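Local coordinates for protein FACT-Spt16 (Cicer arietinum, PDB 5CE6) that serves in the histone chaperone complex FACT, where its N-terminal domain probably binds histones H3-H4 during transcription, at residues S51-V56 against S155-I160; E84-F89 against R168-W173. One frame throughout, in Å; residues are numbered along the deposited sequence.

Contact 1 of 2, residues S51-V56 against S155-I160; sequences SDAIAV and STVGHI
Ala-53 lies beside Val-157 and Ile-54 beside Gly-158 in a parallel pairing of strands 53-56 and 156-159, whose axes approach to 4.5 Å. The regular part of this pairing is held by Gly-158 N to Ala-53 O and, almost straight at 167°, by Ala-55 N to Gly-158 O. At the entry to the strands Thr-156 O takes Asp-52 N at 2.7 Å and, weakly, Ala-53 N. The side chain of Asp-52 closes this end: with CG beside its own backbone N (chi1 -49°), OD2 reaches across to Thr-156 N at 2.6 Å and is met nearly along its C-O axis. With an alanine here the carboxylate is gone, and Thr-156 N would probably be left without its acceptor at this end of the pairing. Strand 53-58 is an inner strand of the mixed sheet in the Spt16 N-terminal lobe; it bonds on its other edge to strand 85-89, while 156-159 is itself followed by 183-186. On the face that carries Ala-53 and Ala-55, Val-157 spreads its two methyls between them, CG1 at 4.1 Å from Ala-55 CB and CG2 near Ala-53 CB, so that small alanines leave room for the branched valine. The other face carries Ile-54, which packs on Phe-191 of helix 188-196. Gly-158 suits this side because a CB would come within 3.6 Å of Ile-54 CG1. Beyond Gly-158 a water takes over from direct pairing, donating to Ala-55 O at 2.6 Å and accepting from Ile-160 N.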
loop_
_atom_site.group_PDB
_atom_site.type_symbol
_atom_site.label_atom_id
_atom_site.label_comp_id
_atom_site.label_asym_id
_atom_site.label_seq_id
_atom_site.Cartn_x
_atom_site.Cartn_y
_atom_site.Cartn_z
ATOM N N SER A 51 11.715 -23.179 -0.288
ATOM C CA SER A 51 12.822 -22.677 0.526
ATOM C C SER A 51 12.980 -23.381 1.873
ATOM O O SER A 51 11.998 -23.681 2.554
ATOM C CB SER A 51 12.697 -21.167 0.734
ATOM O OG SER A 51 11.419 -20.823 1.240
ATOM N N ASP A 52 14.235 -23.630 2.241
ATOM C CA ASP A 52 14.585 -24.243 3.512
ATOM C C ASP A 52 14.837 -23.126 4.515
ATOM O O ASP A 52 14.748 -23.324 5.724
ATOM C CB ASP A 52 15.861 -25.080 3.379
ATOM C CG ASP A 52 15.826 -26.029 2.198
ATOM O OD1 ASP A 52 15.113 -27.051 2.281
ATOM O OD2 ASP A 52 16.529 -25.761 1.200
ATOM N N ALA A 53 15.173 -21.953 3.990
ATOM C CA ALA A 53 15.438 -20.779 4.811
ATOM C C ALA A 53 14.973 -19.527 4.073
ATOM O O ALA A 53 14.906 -19.529 2.843
ATOM C CB ALA A 53 16.925 -20.692 5.144
ATOM N N ILE A 54 14.639 -18.467 4.809
ATOM C CA ILE A 54 14.179 -17.222 4.191
ATOM C C ILE A 54 14.946 -16.035 4.757
ATOM O O ILE A 54 15.041 -15.879 5.977
ATOM C CB ILE A 54 12.666 -17.001 4.431
ATOM C CG1 ILE A 54 11.860 -18.117 3.757
ATOM C CG2 ILE A 54 12.222 -15.623 3.925
ATOM C CD1 ILE A 54 10.421 -18.182 4.203
ATOM N N ALA A 55 15.502 -15.214 3.868
ATOM C CA ALA A 55 16.305 -14.064 4.276
ATOM C C ALA A 55 15.582 -12.780 3.930
ATOM O O ALA A 55 15.154 -12.592 2.783
ATOM C CB ALA A 55 17.673 -14.092 3.588
ATOM N N VAL A 56 15.437 -11.894 4.913
ATOM C CA VAL A 56 14.896 -10.565 4.642
ATOM C C VAL A 56 15.896 -9.539 5.149
ATOM O O VAL A 56 16.601 -9.784 6.134
ATOM C CB VAL A 56 13.494 -10.331 5.273
ATOM C CG1 VAL A 56 12.551 -11.479 4.936
ATOM C CG2 VAL A 56 13.590 -10.146 6.780
ATOM N N SER A 155 20.618 -26.396 -0.282
ATOM C CA SER A 155 19.800 -25.374 0.368
ATOM C C SER A 155 19.121 -24.434 -0.620
ATOM O O SER A 155 19.737 -23.949 -1.574
ATOM C CB SER A 155 20.622 -24.568 1.381
ATOM O OG SER A 155 20.832 -25.298 2.580
ATOM N N THR A 156 17.839 -24.185 -0.385
ATOM C CA THR A 156 17.122 -23.163 -1.126
ATOM C C THR A 156 16.767 -22.028 -0.174
ATOM O O THR A 156 16.031 -22.225 0.794
ATOM C CB THR A 156 15.851 -23.717 -1.795
ATOM O OG1 THR A 156 16.218 -24.688 -2.786
ATOM C CG2 THR A 156 15.064 -22.599 -2.455
ATOM N N VAL A 157 17.312 -20.847 -0.443
ATOM C CA VAL A 157 17.013 -19.662 0.352
ATOM C C VAL A 157 16.017 -18.781 -0.373
ATOM O O VAL A 157 16.266 -18.343 -1.495
ATOM C CB VAL A 157 18.283 -18.851 0.658
ATOM C CG1 VAL A 157 17.935 -17.568 1.399
ATOM C CG2 VAL A 157 19.232 -19.680 1.482
ATOM N N GLY A 158 14.886 -18.521 0.271
ATOM C CA GLY A 158 13.911 -17.602 -0.282
ATOM C C GLY A 158 14.267 -16.171 0.060
ATOM O O GLY A 158 14.725 -15.883 1.166
ATOM N N HIS A 159 14.083 -15.271 -0.900
ATOM C CA HIS A 159 14.236 -13.848 -0.634
ATOM C C HIS A 159 13.213 -13.076 -1.443
ATOM O O HIS A 159 12.567 -13.636 -2.325
ATOM C CB HIS A 159 15.654 -13.369 -0.949
ATOM C CG HIS A 159 16.036 -13.500 -2.388
ATOM N ND1 HIS A 159 16.793 -12.551 -3.047
ATOM C CD2 HIS A 159 15.780 -14.468 -3.300
ATOM C CE1 HIS A 159 16.977 -12.926 -4.297
ATOM N NE2 HIS A 159 16.369 -14.088 -4.480
ATOM N N ILE A 160 13.049 -11.799 -1.124
ATOM C CA ILE A 160 12.142 -10.953 -1.882
ATOM C C ILE A 160 12.965 -10.423 -3.049
ATOM O O ILE A 160 13.596 -9.373 -2.953
ATOM C CB ILE A 160 11.585 -9.823 -1.007
ATOM C CG1 ILE A 160 10.914 -10.428 0.235
ATOM C CG2 ILE A 160 10.602 -8.977 -1.788
ATOM C CD1 ILE A 160 10.618 -9.436 1.344
HETATM O O HOH W 1 14.121 -10.852 1.178
#

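Contact 2 of 2, residues E84-F89 against R168-W173; sequences ETIMVF and RLLDLW
Glu-84 leans the aliphatic part of its side chain on Leu-169, CG lying 3.7 Å from Leu-169 CD2, at the start of a strand whose axis comes within 9.4 Å of that of helix 168-173. Beyond CG the chain stays extended, and a water donates to Glu-84 OE2 and accepts from Leu-169 N at 3.2 Å, so the carboxylate reaches a first-turn amide indirectly; its negative charge there probably suits the helix dipole. Glu-84 and Thr-85 both face Cys-58 in a G1 beta bulge, with Glu-84 in the left-handed region (phi 45°) this bulge requires. Thr-85 turns its side chain away from the helix and bonds Pro-83 O through OG1. Ile-86 turns toward the helix and uses two branches. Its CD1 fits between Leu-169 and Trp-173, 3.9 Å from Leu-169 CD2 and 3.7 Å from Trp-173 CB. With CG1 beside the backbone N (chi1 -63°), CG2 stands anti to it and makes a CH-pi contact over the indole face, 4.0 Å from the centroid of the five-membered ring and 18° off its normal. Met-87 passes to the other side of the sheet, onto helix 69-78. Val-88 returns to the helix side and brings CG2 obliquely to Trp-173 CZ2 at 3.7 Å. Helix 168-179 packs on this face of the mixed sheet and links the parallel neighbours 156-159 and 183-186, a beta-alpha-beta crossover. No direct hydrogen bond joins strand and helix: burial of apolar surface and van der Waals contact hold them together, with a single water-mediated link at the Glu-84 end.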
loop_
_atom_site.group_PDB
_atom_site.type_symbol
_atom_site.label_atom_id
_atom_site.label_comp_id
_atom_site.label_asym_id
_atom_site.label_seq_id
_atom_site.Cartn_x
_atom_site.Cartn_y
_atom_site.Cartn_z
ATOM N N GLU A 84 18.976 -1.290 8.487
ATOM C CA GLU A 84 20.286 -1.934 8.410
ATOM C C GLU A 84 20.344 -3.240 9.217
ATOM O O GLU A 84 21.261 -3.468 10.017
ATOM C CB GLU A 84 21.404 -0.967 8.814
ATOM C CG GLU A 84 22.753 -1.322 8.220
ATOM C CD GLU A 84 23.826 -0.307 8.544
ATOM O OE1 GLU A 84 23.961 0.072 9.728
ATOM O OE2 GLU A 84 24.536 0.108 7.604
ATOM N N THR A 85 19.347 -4.091 8.988
ATOM C CA THR A 85 19.236 -5.357 9.700
ATOM C C THR A 85 18.955 -6.476 8.706
ATOM O O THR A 85 18.166 -6.308 7.781
ATOM C CB THR A 85 18.114 -5.301 10.761
ATOM O OG1 THR A 85 18.451 -4.336 11.766
ATOM C CG2 THR A 85 17.911 -6.650 11.435
ATOM N N ILE A 86 19.617 -7.614 8.896
ATOM C CA ILE A 86 19.321 -8.815 8.120
ATOM C C ILE A 86 18.732 -9.873 9.055
ATOM O O ILE A 86 19.266 -10.113 10.134
ATOM C CB ILE A 86 20.602 -9.376 7.499
ATOM C CG1 ILE A 86 21.207 -8.374 6.506
ATOM C CG2 ILE A 86 20.340 -10.717 6.837
ATOM C CD1 ILE A 86 22.699 -8.625 6.239
ATOM N N MET A 87 17.637 -10.504 8.644
ATOM C CA MET A 87 17.038 -11.562 9.451
ATOM C C MET A 87 16.841 -12.802 8.594
ATOM O O MET A 87 16.259 -12.723 7.508
ATOM C CB MET A 87 15.702 -11.098 10.040
ATOM C CG MET A 87 14.999 -12.121 10.893
ATOM S SD MET A 87 13.727 -11.324 11.898
ATOM C CE MET A 87 12.699 -10.585 10.640
ATOM N N VAL A 88 17.328 -13.939 9.082
ATOM C CA VAL A 88 17.233 -15.193 8.338
ATOM C C VAL A 88 16.512 -16.274 9.139
ATOM O O VAL A 88 16.952 -16.666 10.222
ATOM C CB VAL A 88 18.620 -15.715 7.919
ATOM C CG1 VAL A 88 18.486 -17.065 7.232
ATOM C CG2 VAL A 88 19.303 -14.721 6.987
ATOM N N PHE A 89 15.407 -16.756 8.584
ATOM C CA PHE A 89 14.618 -17.794 9.228
ATOM C C PHE A 89 15.051 -19.151 8.727
ATOM O O PHE A 89 15.179 -19.345 7.527
ATOM C CB PHE A 89 13.142 -17.602 8.893
ATOM C CG PHE A 89 12.607 -16.264 9.286
ATOM C CD1 PHE A 89 12.631 -15.201 8.390
ATOM C CD2 PHE A 89 12.078 -16.068 10.550
ATOM C CE1 PHE A 89 12.139 -13.960 8.753
ATOM C CE2 PHE A 89 11.584 -14.838 10.926
ATOM C CZ PHE A 89 11.610 -13.777 10.028
ATOM N N ARG A 168 25.724 -0.430 1.915
ATOM C CA ARG A 168 26.827 -1.379 1.965
ATOM C C ARG A 168 26.446 -2.749 2.526
ATOM O O ARG A 168 26.817 -3.777 1.956
ATOM C CB ARG A 168 27.991 -0.786 2.758
ATOM C CG ARG A 168 28.396 0.589 2.262
ATOM C CD ARG A 168 29.753 0.997 2.783
ATOM N NE ARG A 168 30.317 2.087 1.993
ATOM C CZ ARG A 168 30.918 1.921 0.817
ATOM N NH1 ARG A 168 31.029 0.708 0.292
ATOM N NH2 ARG A 168 31.406 2.965 0.164
ATOM N N LEU A 169 25.705 -2.764 3.634
ATOM C CA LEU A 169 25.331 -4.024 4.285
ATOM C C LEU A 169 24.550 -4.928 3.332
ATOM O O LEU A 169 24.922 -6.086 3.114
ATOM C CB LEU A 169 24.491 -3.769 5.542
ATOM C CG LEU A 169 24.286 -4.998 6.433
ATOM C CD1 LEU A 169 25.534 -5.250 7.254
ATOM C CD2 LEU A 169 23.065 -4.853 7.336
ATOM N N LEU A 170 23.479 -4.388 2.756
ATOM C CA LEU A 170 22.615 -5.171 1.873
ATOM C C LEU A 170 23.351 -5.564 0.591
ATOM O O LEU A 170 23.145 -6.657 0.059
ATOM C CB LEU A 170 21.331 -4.413 1.533
ATOM C CG LEU A 170 20.332 -4.052 2.642
ATOM C CD1 LEU A 170 18.902 -4.206 2.157
ATOM C CD2 LEU A 170 20.555 -4.828 3.931
ATOM N N ASP A 171 24.201 -4.666 0.098
ATOM C CA ASP A 171 25.019 -4.947 -1.080
ATOM C C ASP A 171 25.896 -6.169 -0.850
ATOM O O ASP A 171 25.946 -7.086 -1.677
ATOM C CB ASP A 171 25.909 -3.747 -1.422
ATOM C CG ASP A 171 25.186 -2.686 -2.225
ATOM O OD1 ASP A 171 24.148 -3.007 -2.842
ATOM O OD2 ASP A 171 25.668 -1.533 -2.249
ATOM N N LEU A 172 26.587 -6.178 0.285
ATOM C CA LEU A 172 27.479 -7.274 0.616
ATOM C C LEU A 172 26.697 -8.572 0.798
ATOM O O LEU A 172 27.089 -9.628 0.287
ATOM C CB LEU A 172 28.289 -6.942 1.875
ATOM C CG LEU A 172 29.255 -8.018 2.374
ATOM C CD1 LEU A 172 30.232 -8.403 1.278
ATOM C CD2 LEU A 172 30.012 -7.551 3.616
ATOM N N TRP A 173 25.584 -8.485 1.522
ATOM C CA TRP A 173 24.762 -9.653 1.801
ATOM C C TRP A 173 24.259 -10.281 0.507
ATOM O O TRP A 173 24.328 -11.497 0.329
ATOM C CB TRP A 173 23.590 -9.271 2.714
ATOM C CG TRP A 173 22.594 -10.374 2.953
ATOM C CD1 TRP A 173 21.274 -10.376 2.591
ATOM C CD2 TRP A 173 22.830 -11.630 3.606
ATOM N NE1 TRP A 173 20.679 -11.551 2.974
ATOM C CE2 TRP A 173 21.608 -12.337 3.604
ATOM C CE3 TRP A 173 23.953 -12.223 4.196
ATOM C CZ2 TRP A 173 21.479 -13.612 4.166
ATOM C CZ3 TRP A 173 23.823 -13.491 4.753
ATOM C CH2 TRP A 173 22.594 -14.170 4.736
HETATM O O HOH W 2 24.458 -0.182 5.079
#

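Overall arrangement
The two contacts sit 13 Å apart, centre to centre, in the mixed sheet of the N-terminal lobe, with contact 1 joining two strands within it and contact 2 laying helix 168-179 on one face. Their segments alternate along the chain: 51-56, 84-89, 155-160, then 168-173. Strands 53-58 and 85-89 are antiparallel neighbours, so backbone bonds such as Ile-54 O to Phe-89 N connect the contacts directly. Trp-173 also packs on Ala-55, and helix 168-179 follows strand 156-159 in the chain. Distant parts of the sequence are thus drawn into one alpha/beta unit, within a lobe distinct from the M24 peptidase-like region.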